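Local coordinates for protein angel homolog 2 (Homo sapiens, PDB 6RW0) that acts as a 2',3'-cyclic phosphatase of the CCR4 deadenylase family and probably binds the 3' untranslated regions of mRNA, at residues R160-L165 with P283-I288; M212-I217 with Q290-E295; L166-V171 with H195-P200; E257-G262 with R275-P280. One frame throughout, in Å; residues are numbered along the deposited sequence.

Interaction 1: R160-L165 with P283-I288; sequences RPDISL and PPNLGI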
loop_
_atom_site.group_PDB
_atom_site.type_symbol
_atom_site.label_atom_id
_atom_site.label_comp_id
_atom_site.label_asym_id
_atom_site.label_seq_id
_atom_site.Cartn_x
_atom_site.Cartn_y
_atom_site.Cartn_z
ATOM N N ARG A 160 13.944 -7.886 11.587
ATOM C CA ARG A 160 15.230 -7.584 12.238
ATOM C C ARG A 160 15.585 -8.791 13.110
ATOM O O ARG A 160 14.953 -8.976 14.099
ATOM C CB ARG A 160 15.127 -6.309 13.071
ATOM C CG ARG A 160 15.154 -5.032 12.250
ATOM C CD ARG A 160 16.538 -4.702 11.749
ATOM N NE ARG A 160 17.460 -4.428 12.834
ATOM C CZ ARG A 160 17.783 -3.218 13.272
ATOM N NH1 ARG A 160 17.313 -2.144 12.670
ATOM N NH2 ARG A 160 18.532 -3.081 14.346
ATOM N N PRO A 161 16.643 -9.552 12.825
ATOM C CA PRO A 161 16.942 -10.710 13.634
ATOM C C PRO A 161 17.380 -10.310 15.047
ATOM O O PRO A 161 17.298 -11.124 15.879
ATOM C CB PRO A 161 18.049 -11.436 12.872
ATOM C CG PRO A 161 18.676 -10.397 12.013
ATOM C CD PRO A 161 17.622 -9.329 11.777
ATOM N N ASP A 162 17.853 -9.085 15.239
ATOM C CA ASP A 162 18.336 -8.609 16.529
ATOM C C ASP A 162 17.246 -7.987 17.398
ATOM O O ASP A 162 17.548 -7.535 18.508
ATOM C CB ASP A 162 19.479 -7.596 16.311
ATOM C CG ASP A 162 19.081 -6.414 15.411
ATOM O OD1 ASP A 162 18.300 -6.595 14.450
ATOM O OD2 ASP A 162 19.568 -5.290 15.659
ATOM N N ILE A 163 15.998 -7.960 16.936
ATOM C CA ILE A 163 14.885 -7.322 17.640
ATOM C C ILE A 163 13.724 -8.308 17.644
ATOM O O ILE A 163 13.095 -8.533 16.603
ATOM C CB ILE A 163 14.483 -5.997 16.979
ATOM C CG1 ILE A 163 15.688 -5.050 17.008
ATOM C CG2 ILE A 163 13.277 -5.391 17.666
ATOM C CD1 ILE A 163 15.506 -3.812 16.194
ATOM N N SER A 164 13.437 -8.900 18.806
ATOM C CA SER A 164 12.445 -9.971 18.851
ATOM C C SER A 164 11.083 -9.521 18.342
ATOM O O SER A 164 10.355 -10.315 17.739
ATOM C CB SER A 164 12.344 -10.529 20.266
ATOM O OG SER A 164 13.525 -11.246 20.589
ATOM N N LEU A 165 10.722 -8.258 18.558
ATOM C CA LEU A 165 9.436 -7.764 18.087
ATOM C C LEU A 165 9.273 -7.961 16.591
ATOM O O LEU A 165 8.178 -8.285 16.110
ATOM C CB LEU A 165 9.347 -6.270 18.408
ATOM C CG LEU A 165 8.186 -5.489 17.812
ATOM C CD1 LEU A 165 6.865 -5.983 18.379
ATOM C CD2 LEU A 165 8.307 -3.992 18.074
ATOM N N PRO A 283 11.868 -1.043 20.631
ATOM C CA PRO A 283 13.034 -0.737 21.428
ATOM C C PRO A 283 14.030 0.261 20.816
ATOM O O PRO A 283 14.025 0.461 19.663
ATOM C CB PRO A 283 13.681 -2.109 21.639
ATOM C CG PRO A 283 13.315 -2.871 20.415
ATOM C CD PRO A 283 11.905 -2.417 20.125
ATOM N N PRO A 284 14.940 0.836 21.624
ATOM C CA PRO A 284 15.929 1.781 21.126
ATOM C C PRO A 284 16.902 1.233 20.076
ATOM O O PRO A 284 17.354 1.994 19.294
ATOM C CB PRO A 284 16.758 2.211 22.343
ATOM C CG PRO A 284 16.155 1.543 23.532
ATOM C CD PRO A 284 14.994 0.695 23.080
ATOM N N ASN A 285 17.136 -0.081 20.013
ATOM C CA ASN A 285 18.072 -0.666 19.023
ATOM C C ASN A 285 17.490 -0.649 17.596
ATOM O O ASN A 285 18.218 -0.990 16.720
ATOM C CB ASN A 285 18.685 -1.996 19.467
ATOM C CG ASN A 285 17.719 -3.141 19.594
ATOM O OD1 ASN A 285 16.597 -2.940 20.004
ATOM N ND2 ASN A 285 18.186 -4.335 19.298
ATOM N N LEU A 286 16.211 -0.342 17.385
ATOM C CA LEU A 286 15.663 -0.111 16.035
ATOM C C LEU A 286 16.320 1.135 15.423
ATOM O O LEU A 286 16.493 1.164 14.238
ATOM C CB LEU A 286 14.143 0.035 16.089
ATOM C CG LEU A 286 13.490 0.125 14.715
ATOM C CD1 LEU A 286 13.918 -1.036 13.847
ATOM C CD2 LEU A 286 11.982 0.180 14.810
ATOM N N GLY A 287 16.621 2.154 16.219
ATOM C CA GLY A 287 17.241 3.385 15.704
ATOM C C GLY A 287 16.262 4.300 14.995
ATOM O O GLY A 287 16.645 4.916 14.049
ATOM N N ILE A 288 15.013 4.262 15.422
ATOM C CA ILE A 288 13.963 5.141 14.863
ATOM C C ILE A 288 13.325 5.896 16.033
ATOM O O ILE A 288 12.915 5.275 16.985
ATOM C CB ILE A 288 12.957 4.349 14.010
ATOM C CG1 ILE A 288 13.655 3.776 12.776
ATOM C CG2 ILE A 288 11.775 5.223 13.632
ATOM C CD1 ILE A 288 12.778 2.876 11.937
HETATM O O HOH W 1 19.081 0.051 13.307
HETATM O O HOH W 2 20.785 -4.402 17.899
#

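Interaction 2: M212-I217 with Q290-E295; sequences MLLAEI and QNCVYE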
loop_
_atom_site.group_PDB
_atom_site.type_symbol
_atom_site.label_atom_id
_atom_site.label_comp_id
_atom_site.label_asym_id
_atom_site.label_seq_id
_atom_site.Cartn_x
_atom_site.Cartn_y
_atom_site.Cartn_z
ATOM N N MET A 212 9.096 2.145 10.191
ATOM C CA MET A 212 10.288 1.853 9.402
ATOM C C MET A 212 10.141 2.370 7.976
ATOM O O MET A 212 11.090 2.930 7.418
ATOM C CB MET A 212 10.559 0.351 9.429
ATOM C CG MET A 212 11.009 -0.131 10.792
ATOM S SD MET A 212 10.954 -1.926 11.002
ATOM C CE MET A 212 12.429 -2.356 10.265
ATOM N N LEU A 213 8.968 2.193 7.367
ATOM C CA LEU A 213 8.746 2.757 6.036
ATOM C C LEU A 213 8.813 4.280 6.072
ATOM O O LEU A 213 9.457 4.912 5.223
ATOM C CB LEU A 213 7.393 2.313 5.486
ATOM C CG LEU A 213 7.132 2.722 4.035
ATOM C CD1 LEU A 213 8.067 1.981 3.094
ATOM C CD2 LEU A 213 5.683 2.468 3.683
ATOM N N LEU A 214 8.147 4.893 7.053
ATOM C CA LEU A 214 8.161 6.351 7.157
ATOM C C LEU A 214 9.572 6.886 7.370
ATOM O O LEU A 214 9.932 7.939 6.823
ATOM C CB LEU A 214 7.229 6.820 8.273
ATOM C CG LEU A 214 5.741 6.571 8.046
ATOM C CD1 LEU A 214 4.959 6.983 9.286
ATOM C CD2 LEU A 214 5.195 7.291 6.815
ATOM N N ALA A 215 10.395 6.189 8.161
ATOM C CA ALA A 215 11.776 6.626 8.346
ATOM C C ALA A 215 12.557 6.561 7.040
ATOM O O ALA A 215 13.340 7.459 6.736
ATOM C CB ALA A 215 12.459 5.784 9.421
ATOM N N GLU A 216 12.360 5.505 6.247
ATOM C CA GLU A 216 13.051 5.445 4.963
ATOM C C GLU A 216 12.610 6.599 4.068
ATOM O O GLU A 216 13.441 7.251 3.423
ATOM C CB GLU A 216 12.808 4.100 4.282
ATOM C CG GLU A 216 13.653 3.912 3.041
ATOM C CD GLU A 216 15.099 3.614 3.344
ATOM O OE1 GLU A 216 15.423 3.205 4.484
ATOM O OE2 GLU A 216 15.927 3.780 2.434
ATOM N N ILE A 217 11.306 6.877 4.028
ATOM C CA ILE A 217 10.807 7.996 3.231
ATOM C C ILE A 217 11.413 9.308 3.704
ATOM O O ILE A 217 11.805 10.160 2.890
ATOM C CB ILE A 217 9.269 8.047 3.266
ATOM C CG1 ILE A 217 8.693 6.795 2.615
ATOM C CG2 ILE A 217 8.783 9.316 2.580
ATOM C CD1 ILE A 217 7.186 6.650 2.811
ATOM N N GLN A 290 10.499 8.585 18.003
ATOM C CA GLN A 290 9.019 8.678 18.098
ATOM C C GLN A 290 8.445 9.598 17.006
ATOM O O GLN A 290 7.259 9.673 16.941
ATOM C CB GLN A 290 8.572 9.153 19.477
ATOM C CG GLN A 290 8.955 8.201 20.586
ATOM C CD GLN A 290 8.253 6.883 20.432
ATOM O OE1 GLN A 290 8.774 5.996 19.794
ATOM N NE2 GLN A 290 7.067 6.751 21.006
ATOM N N ASN A 291 9.252 10.386 16.295
ATOM C CA ASN A 291 8.829 11.163 15.117
ATOM C C ASN A 291 9.039 10.335 13.833
ATOM O O ASN A 291 8.955 10.928 12.788
ATOM C CB ASN A 291 9.550 12.503 15.063
ATOM C CG ASN A 291 9.213 13.389 16.238
ATOM O OD1 ASN A 291 8.196 13.229 16.869
ATOM N ND2 ASN A 291 10.082 14.330 16.523
ATOM N N CYS A 292 9.380 9.043 13.936
ATOM C CA CYS A 292 9.511 8.150 12.781
ATOM C C CYS A 292 10.625 8.591 11.835
ATOM O O CYS A 292 10.495 8.507 10.609
ATOM C CB CYS A 292 8.183 7.953 12.042
ATOM S SG CYS A 292 6.938 7.143 13.060
ATOM N N VAL A 293 11.728 9.070 12.404
ATOM C CA VAL A 293 12.930 9.352 11.626
ATOM C C VAL A 293 14.083 8.517 12.162
ATOM O O VAL A 293 14.134 8.170 13.342
ATOM C CB VAL A 293 13.309 10.846 11.603
ATOM C CG1 VAL A 293 12.163 11.652 11.032
ATOM C CG2 VAL A 293 13.688 11.339 12.976
ATOM N N TYR A 294 15.018 8.183 11.283
ATOM C CA TYR A 294 16.214 7.509 11.751
ATOM C C TYR A 294 16.966 8.407 12.731
ATOM O O TYR A 294 17.014 9.629 12.570
ATOM C CB TYR A 294 17.127 7.204 10.570
ATOM C CG TYR A 294 16.632 6.138 9.625
ATOM C CD1 TYR A 294 16.223 4.904 10.092
ATOM C CD2 TYR A 294 16.598 6.360 8.253
ATOM C CE1 TYR A 294 15.787 3.923 9.232
ATOM C CE2 TYR A 294 16.168 5.372 7.383
ATOM C CZ TYR A 294 15.763 4.161 7.884
ATOM O OH TYR A 294 15.317 3.146 7.062
ATOM N N GLU A 295 17.587 7.785 13.733
ATOM C CA GLU A 295 18.385 8.492 14.723
ATOM C C GLU A 295 19.661 7.708 15.006
ATOM O O GLU A 295 19.723 6.484 14.848
ATOM C CB GLU A 295 17.580 8.758 16.007
ATOM C CG GLU A 295 17.171 7.499 16.739
ATOM C CD GLU A 295 16.273 7.748 17.936
ATOM O OE1 GLU A 295 15.994 8.924 18.257
ATOM O OE2 GLU A 295 15.845 6.753 18.557
HETATM O O HOH W 3 13.495 1.563 8.065
HETATM O O HOH W 4 8.959 9.774 8.867
HETATM O O HOH W 5 14.532 9.039 8.649
#

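Interaction 3: L166-V171 with H195-P200; sequences LDRDNV and HLLYNP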
loop_
_atom_site.group_PDB
_atom_site.type_symbol
_atom_site.label_atom_id
_atom_site.label_comp_id
_atom_site.label_asym_id
_atom_site.label_seq_id
_atom_site.Cartn_x
_atom_site.Cartn_y
_atom_site.Cartn_z
ATOM N N LEU A 166 10.337 -7.721 15.838
ATOM C CA LEU A 166 10.270 -7.610 14.384
ATOM C C LEU A 166 10.640 -8.938 13.730
ATOM O O LEU A 166 11.599 -9.053 12.972
ATOM C CB LEU A 166 11.166 -6.472 13.915
ATOM C CG LEU A 166 10.590 -5.093 14.238
ATOM C CD1 LEU A 166 11.645 -4.013 14.026
ATOM C CD2 LEU A 166 9.341 -4.766 13.419
ATOM N N ASP A 167 9.812 -9.945 14.008
ATOM C CA ASP A 167 10.072 -11.302 13.556
ATOM C C ASP A 167 9.294 -11.683 12.300
ATOM O O ASP A 167 9.271 -12.865 11.940
ATOM C CB ASP A 167 9.798 -12.306 14.685
ATOM C CG ASP A 167 8.354 -12.283 15.179
ATOM O OD1 ASP A 167 7.498 -11.628 14.562
ATOM O OD2 ASP A 167 8.076 -12.935 16.213
ATOM N N ARG A 168 8.690 -10.720 11.611
ATOM C CA ARG A 168 7.870 -10.994 10.439
ATOM C C ARG A 168 8.568 -10.544 9.155
ATOM O O ARG A 168 9.396 -9.625 9.162
ATOM C CB ARG A 168 6.511 -10.300 10.585
ATOM C CG ARG A 168 5.717 -10.731 11.834
ATOM C CD ARG A 168 5.511 -12.220 11.854
ATOM N NE ARG A 168 4.207 -12.668 12.348
ATOM C CZ ARG A 168 3.889 -12.767 13.636
ATOM N NH1 ARG A 168 4.768 -12.420 14.567
ATOM N NH2 ARG A 168 2.694 -13.218 13.999
ATOM N N ASP A 169 8.206 -11.190 8.043
ATOM C CA ASP A 169 8.962 -11.096 6.792
ATOM C C ASP A 169 8.520 -9.982 5.850
ATOM O O ASP A 169 9.048 -9.887 4.729
ATOM C CB ASP A 169 8.948 -12.451 6.089
ATOM C CG ASP A 169 9.809 -13.470 6.812
ATOM O OD1 ASP A 169 10.989 -13.150 7.123
ATOM O OD2 ASP A 169 9.289 -14.572 7.101
ATOM N N ASN A 170 7.663 -9.080 6.293
ATOM C CA ASN A 170 7.147 -8.052 5.404
ATOM C C ASN A 170 8.233 -7.058 5.002
ATOM O O ASN A 170 9.271 -6.902 5.668
ATOM C CB ASN A 170 5.984 -7.342 6.077
ATOM C CG ASN A 170 4.908 -8.300 6.503
ATOM O OD1 ASN A 170 4.914 -8.788 7.640
ATOM N ND2 ASN A 170 4.006 -8.633 5.576
ATOM N N VAL A 171 7.961 -6.367 3.895
ATOM C CA VAL A 171 8.917 -5.453 3.292
ATOM C C VAL A 171 8.230 -4.200 2.754
ATOM O O VAL A 171 7.005 -4.110 2.646
ATOM C CB VAL A 171 9.726 -6.114 2.152
ATOM C CG1 VAL A 171 10.580 -7.269 2.658
ATOM C CG2 VAL A 171 8.793 -6.593 1.027
ATOM N N HIS A 195 3.471 -3.679 1.988
ATOM C CA HIS A 195 2.397 -4.609 2.327
ATOM C C HIS A 195 2.663 -4.969 3.788
ATOM O O HIS A 195 3.596 -5.721 4.089
ATOM C CB HIS A 195 2.419 -5.816 1.404
ATOM C CG HIS A 195 1.233 -6.712 1.551
ATOM N ND1 HIS A 195 1.065 -7.845 0.786
ATOM C CD2 HIS A 195 0.163 -6.647 2.375
ATOM C CE1 HIS A 195 -0.058 -8.446 1.141
ATOM N NE2 HIS A 195 -0.636 -7.732 2.091
ATOM N N LEU A 196 1.884 -4.386 4.696
ATOM C CA LEU A 196 2.102 -4.600 6.121
ATOM C C LEU A 196 1.548 -5.949 6.574
ATOM O O LEU A 196 0.675 -6.546 5.934
ATOM C CB LEU A 196 1.446 -3.496 6.955
ATOM C CG LEU A 196 1.919 -2.061 6.708
ATOM C CD1 LEU A 196 1.300 -1.127 7.745
ATOM C CD2 LEU A 196 3.441 -1.961 6.728
ATOM N N LEU A 197 2.074 -6.426 7.701
ATOM C CA LEU A 197 1.625 -7.661 8.334
ATOM C C LEU A 197 0.107 -7.762 8.390
ATOM O O LEU A 197 -0.572 -6.829 8.822
ATOM C CB LEU A 197 2.163 -7.668 9.768
ATOM C CG LEU A 197 1.780 -8.866 10.622
ATOM C CD1 LEU A 197 2.378 -10.120 10.004
ATOM C CD2 LEU A 197 2.258 -8.686 12.033
ATOM N N TYR A 198 -0.448 -8.918 8.031
ATOM C CA TYR A 198 -1.905 -9.113 8.087
ATOM C C TYR A 198 -2.377 -9.289 9.538
ATOM O O TYR A 198 -3.304 -8.593 9.863
ATOM C CB TYR A 198 -2.320 -10.338 7.269
ATOM C CG TYR A 198 -3.724 -10.770 7.585
ATOM C CD1 TYR A 198 -4.796 -10.003 7.195
ATOM C CD2 TYR A 198 -3.975 -11.879 8.359
ATOM C CE1 TYR A 198 -6.087 -10.339 7.539
ATOM C CE2 TYR A 198 -5.259 -12.230 8.710
ATOM C CZ TYR A 198 -6.319 -11.462 8.296
ATOM O OH TYR A 198 -7.583 -11.808 8.661
ATOM N N ASN A 199 -1.712 -10.150 10.318
ATOM C CA ASN A 199 -2.171 -10.602 11.631
ATOM C C ASN A 199 -2.895 -9.514 12.414
ATOM O O ASN A 199 -2.271 -8.553 12.876
ATOM C CB ASN A 199 -0.940 -11.117 12.390
ATOM C CG ASN A 199 -1.293 -11.956 13.590
ATOM O OD1 ASN A 199 -1.944 -11.479 14.513
ATOM N ND2 ASN A 199 -0.844 -13.212 13.598
ATOM N N PRO A 200 -4.216 -9.626 12.588
ATOM C CA PRO A 200 -4.964 -8.525 13.211
ATOM C C PRO A 200 -4.590 -8.204 14.644
ATOM O O PRO A 200 -4.785 -7.063 15.084
ATOM C CB PRO A 200 -6.424 -8.998 13.123
ATOM C CG PRO A 200 -6.444 -9.852 11.918
ATOM C CD PRO A 200 -5.115 -10.556 11.866
HETATM O O HOH W 6 0.819 -13.706 11.313
HETATM O O HOH W 7 1.393 -10.672 6.369
HETATM O O HOH W 8 5.444 -7.258 2.836
#

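Interaction 4: E257-G262 with R275-P280; sequences EGLPIG and RILSIP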
loop_
_atom_site.group_PDB
_atom_site.type_symbol
_atom_site.label_atom_id
_atom_site.label_comp_id
_atom_site.label_asym_id
_atom_site.label_seq_id
_atom_site.Cartn_x
_atom_site.Cartn_y
_atom_site.Cartn_z
ATOM N N GLU A 257 -1.791 5.841 24.211
ATOM C CA GLU A 257 -2.004 5.449 25.600
ATOM C C GLU A 257 -3.241 4.568 25.718
ATOM O O GLU A 257 -4.317 4.921 25.230
ATOM C CB GLU A 257 -2.178 6.712 26.445
ATOM C CG GLU A 257 -2.381 6.467 27.928
ATOM C CD GLU A 257 -2.567 7.756 28.720
ATOM O OE1 GLU A 257 -3.038 8.762 28.146
ATOM O OE2 GLU A 257 -2.239 7.760 29.925
ATOM N N GLY A 258 -3.081 3.410 26.362
ATOM C CA GLY A 258 -4.184 2.496 26.590
ATOM C C GLY A 258 -4.671 1.724 25.384
ATOM O O GLY A 258 -5.697 1.050 25.483
ATOM N N LEU A 259 -3.990 1.803 24.254
ATOM C CA LEU A 259 -4.511 1.207 23.027
ATOM C C LEU A 259 -4.129 -0.269 22.946
ATOM O O LEU A 259 -2.933 -0.583 22.900
ATOM C CB LEU A 259 -3.959 1.957 21.826
ATOM C CG LEU A 259 -4.343 1.509 20.424
ATOM C CD1 LEU A 259 -5.836 1.511 20.263
ATOM C CD2 LEU A 259 -3.687 2.440 19.399
ATOM N N PRO A 260 -5.090 -1.189 22.924
ATOM C CA PRO A 260 -4.745 -2.610 22.763
ATOM C C PRO A 260 -4.123 -2.887 21.404
ATOM O O PRO A 260 -4.445 -2.246 20.398
ATOM C CB PRO A 260 -6.096 -3.329 22.899
ATOM C CG PRO A 260 -6.988 -2.361 23.609
ATOM C CD PRO A 260 -6.536 -0.996 23.159
ATOM N N ILE A 261 -3.212 -3.865 21.372
ATOM C CA ILE A 261 -2.483 -4.138 20.132
ATOM C C ILE A 261 -3.416 -4.529 18.991
ATOM O O ILE A 261 -3.143 -4.221 17.822
ATOM C CB ILE A 261 -1.355 -5.173 20.345
ATOM C CG1 ILE A 261 -1.866 -6.489 20.926
ATOM C CG2 ILE A 261 -0.262 -4.585 21.245
ATOM C CD1 ILE A 261 -0.785 -7.562 20.934
ATOM N N GLY A 262 -4.521 -5.190 19.289
ATOM C CA GLY A 262 -5.429 -5.607 18.248
ATOM C C GLY A 262 -6.393 -4.555 17.764
ATOM O O GLY A 262 -7.181 -4.839 16.857
ATOM N N ARG A 275 -2.915 -7.378 25.085
ATOM C CA ARG A 275 -1.885 -6.532 25.697
ATOM C C ARG A 275 -2.030 -5.111 25.146
ATOM O O ARG A 275 -2.418 -4.957 24.021
ATOM C CB ARG A 275 -0.549 -7.173 25.324
ATOM C CG ARG A 275 0.683 -6.389 25.723
ATOM C CD ARG A 275 1.931 -7.223 25.512
ATOM N NE ARG A 275 2.051 -7.744 24.159
ATOM C CZ ARG A 275 2.683 -7.130 23.177
ATOM N NH1 ARG A 275 3.155 -5.921 23.371
ATOM N NH2 ARG A 275 2.847 -7.723 22.015
ATOM N N ILE A 276 -1.757 -4.116 25.972
ATOM C CA ILE A 276 -1.727 -2.701 25.608
ATOM C C ILE A 276 -0.344 -2.368 25.061
ATOM O O ILE A 276 0.661 -2.891 25.549
ATOM C CB ILE A 276 -2.046 -1.840 26.849
ATOM C CG1 ILE A 276 -3.341 -2.307 27.525
ATOM C CG2 ILE A 276 -2.074 -0.374 26.471
ATOM C CD1 ILE A 276 -4.532 -2.410 26.637
ATOM N N LEU A 277 -0.282 -1.486 24.055
ATOM C CA LEU A 277 0.991 -1.101 23.444
ATOM C C LEU A 277 2.012 -0.641 24.478
ATOM O O LEU A 277 1.686 0.112 25.392
ATOM C CB LEU A 277 0.761 0.062 22.470
ATOM C CG LEU A 277 0.219 -0.438 21.138
ATOM C CD1 LEU A 277 -0.313 0.737 20.350
ATOM C CD2 LEU A 277 1.255 -1.182 20.297
ATOM N N SER A 278 3.273 -1.043 24.297
ATOM C CA SER A 278 4.333 -0.533 25.165
ATOM C C SER A 278 4.631 0.940 24.854
ATOM O O SER A 278 4.342 1.440 23.769
ATOM C CB SER A 278 5.607 -1.371 25.020
ATOM O OG SER A 278 5.408 -2.674 25.547
ATOM N N ILE A 279 5.175 1.640 25.844
ATOM C CA ILE A 279 5.679 3.001 25.669
ATOM C C ILE A 279 7.187 2.957 25.911
ATOM O O ILE A 279 7.614 2.758 27.056
ATOM C CB ILE A 279 5.005 3.987 26.633
ATOM C CG1 ILE A 279 3.490 3.944 26.468
ATOM C CG2 ILE A 279 5.520 5.405 26.393
ATOM C CD1 ILE A 279 2.726 4.488 27.669
ATOM N N PRO A 280 8.033 3.095 24.878
ATOM C CA PRO A 280 7.710 3.211 23.458
ATOM C C PRO A 280 7.292 1.857 22.878
ATOM O O PRO A 280 7.472 0.791 23.489
ATOM C CB PRO A 280 9.037 3.664 22.844
ATOM C CG PRO A 280 10.041 2.914 23.657
ATOM C CD PRO A 280 9.491 2.970 25.083
HETATM O O HOH W 9 0.139 2.467 25.700
#

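Interaction 1: R160-L165 with P283-I288
I163 pushes its side chain into the angle between P283, N285 and L286, and its two branches part there. CG2 meets the ring of P283, with CG 3.7 Å from it, whereas CD1 runs on to L286, its nearest side-chain atom being L286 CD1 at 4.0 Å. The same CD1 also lies under one face of the R160 guanidinium, offset toward the rim of that group. The amide of N285 arrives from the opposite direction, and its ND2 makes a weak, long hydrogen bond of 3.4 Å to D162 O; a water joins ND2 to D162 OD2 as well. R160 folds back within a type I turn (R160 to I163), bent at chi2 and chi3, and grips D162 side-on: NE takes OD1 and NH2 takes OD2, each at 2.8 Å and nearly in the guanidinium plane. Across from it, P284 to L286 form a short 3-10 turn in the long loop between strands 253-255 and 329-331, while R160 belongs to the loop joining strands 148-157 and 171-179 of the DNase I-like domain. The last carbonyls of that turn face the arginine. NH2 gives a weak bond to N285 O (3.2 Å, 132°), and NH1 reaches L286 O through a water, so the positive charge would be expected to suit this end of the turn. A methionine in place of R160 would probably leave the D162 carboxylate without its charged mate and N285 O without this donor. L165 adds a loose touch of CD2 on P283.

Interaction 2: M212-I217 with Q290-E295
A215 and V293 bring their backbones together, CA to CA at 4.4 Å, where an irregular loop runs against a helix at a point whose side chain is a single methyl. The small methyl of A215 suits this close approach: C292 O sits 3.2 Å from A215 CA in a CA-H...O contact, and the methyl lies against the Y294 ring. A215 CB stands over the centre of one ring face, 3.9 Å from the centroid and 12° off its normal, a CH-pi contact. The ring's hydroxyl reaches beyond the methyl to the next side chain, where OH donates a short 2.6 Å hydrogen bond to E216 OE1. That oxygen lies at the ring's edge, in its plane, while the carboxylate as a whole is turned 77° against the ring. E216 gets there because its chain, leaving with CG opposite the backbone N (chi1 -172°), bends at chi2 back toward the tyrosine. The helix is 203-220 of the DNase I-like domain; its inner side, with L213 and I217, packs on strands 171-179 and 231-236, and the loop 290-295 covers a different side. Three waters fill in the polar seam between loop and helix. One gives its protons to M212 O and Y294 OH, so the phenol oxygen both donates and accepts; another links A215 O to Y294 N, and a third C292 O to L214 O, weakly at the latter. C292 itself adopts a left-handed backbone conformation, unusual for a residue with a side chain, and sets its CB 4.0 Å from L214 CB.

Interaction 3: L166-V171 with H195-P200
N170 and H195 make the direct polar link: N170 ND2 donates to H195 O at 3.3 Å, a weak bond with an N-H...O angle of 127°. The other end of the amide, OD1, rests beside L197, 3.5 Å from its CA, and accepts from Q209 of helix 203-220, whose other amide atom takes the L197 N-H. One glutamine thus ties both segments to the helix and fixes which way the N170 amide is turned. Water does much of the remaining polar work. One molecule accepts from V171 N and donates to H195 O at 2.7 Å; a second receives Y198 N and, weakly, N170 ND2. A third lies between R168 NH2 and N199 ND2, two donors that do not bond each other and share it instead, weakly on the arginine side; NH2 points edge-on toward the N199 amide, the two planes 88° apart. H195 N, by contrast, is buried without a partner. The charged pair lies within one segment, R168 NH1 meeting D167 OD1 at 2.8 Å. The apolar part is L197 against R168. With CG opposite the backbone N (chi1 179°), L197 extends its methyls to the aliphatic stem of the arginine, where CD1 comes 3.9 Å from R168 CG. The long chain of an arginine suits this place, since its methylenes pack while its charge is carried outward. The two segments lie at neighbouring ends of antiparallel strands 171-179 and 189-195, on the side of the DNase I-like fold that carries the metal site: the H195 side chain is about 5 Å from the bound magnesium ion.

Interaction 4: E257-G262 with R275-P280
R275 O accepts the backbone N-H of I261 at 3.0 Å, and P260 CA lies 3.5 Å from it in a bent CA-H...O contact. Together with the nearly straight bond from L277 N to L259 O (170°), this makes a single antiparallel bridge, in which P260 and I276 form a non-hydrogen-bonded pair. Proline suits that position, because the bridge asks no N-H of it. Both segments belong to the long loop between strands 253-255 and 329-331. On the outer side I276 lies alongside P260, with CD1 3.9 Å from P260 CG, while its CG2 closes on the backbone of G258. L259 and L277 point the same way, CD2 meeting CD1 at 3.9 Å, and L277 also touches helix 203-220. I261 works in two directions: CG2 touches L277 CD2 at 3.8 Å, and CD1 lies over one face of the R275 guanidinium. It reaches that face because chi1 (57°) sets CG1 between the backbone N and the carbonyl carbon. R275, bent at chi3, directs its NH2 to a salt bridge with D204 of the same helix. With a serine at I261, both the guanidinium face and the L277 methyl would probably lose their cover, and the arginine would be less firmly placed. G258, whose positive phi is easy for glycine, offers its N weakly at 3.4 Å to a water that donates to L277 O.

All four contacts gather round helix 203-220, yet they differ in depth. Interaction 2 rests directly on it and interaction 3 at its approach from the sheet, each with four buried residues among those that touch; the centres of interactions 1 and 4 lie farther out, about 23 and 24 Å from the centre of the chain. Interactions 1, 2 and 4 all draw on the loop between strands 253-255 and 329-331. Interaction 4 folds that loop on itself by regular backbone bonds, whereas interactions 1 to 3 rely on weak or side-chain bonds and bridging waters. I288 and G287 touch interaction 2, and L166 packs on both L286 and M212, so interactions 1, 2 and 3 are joined.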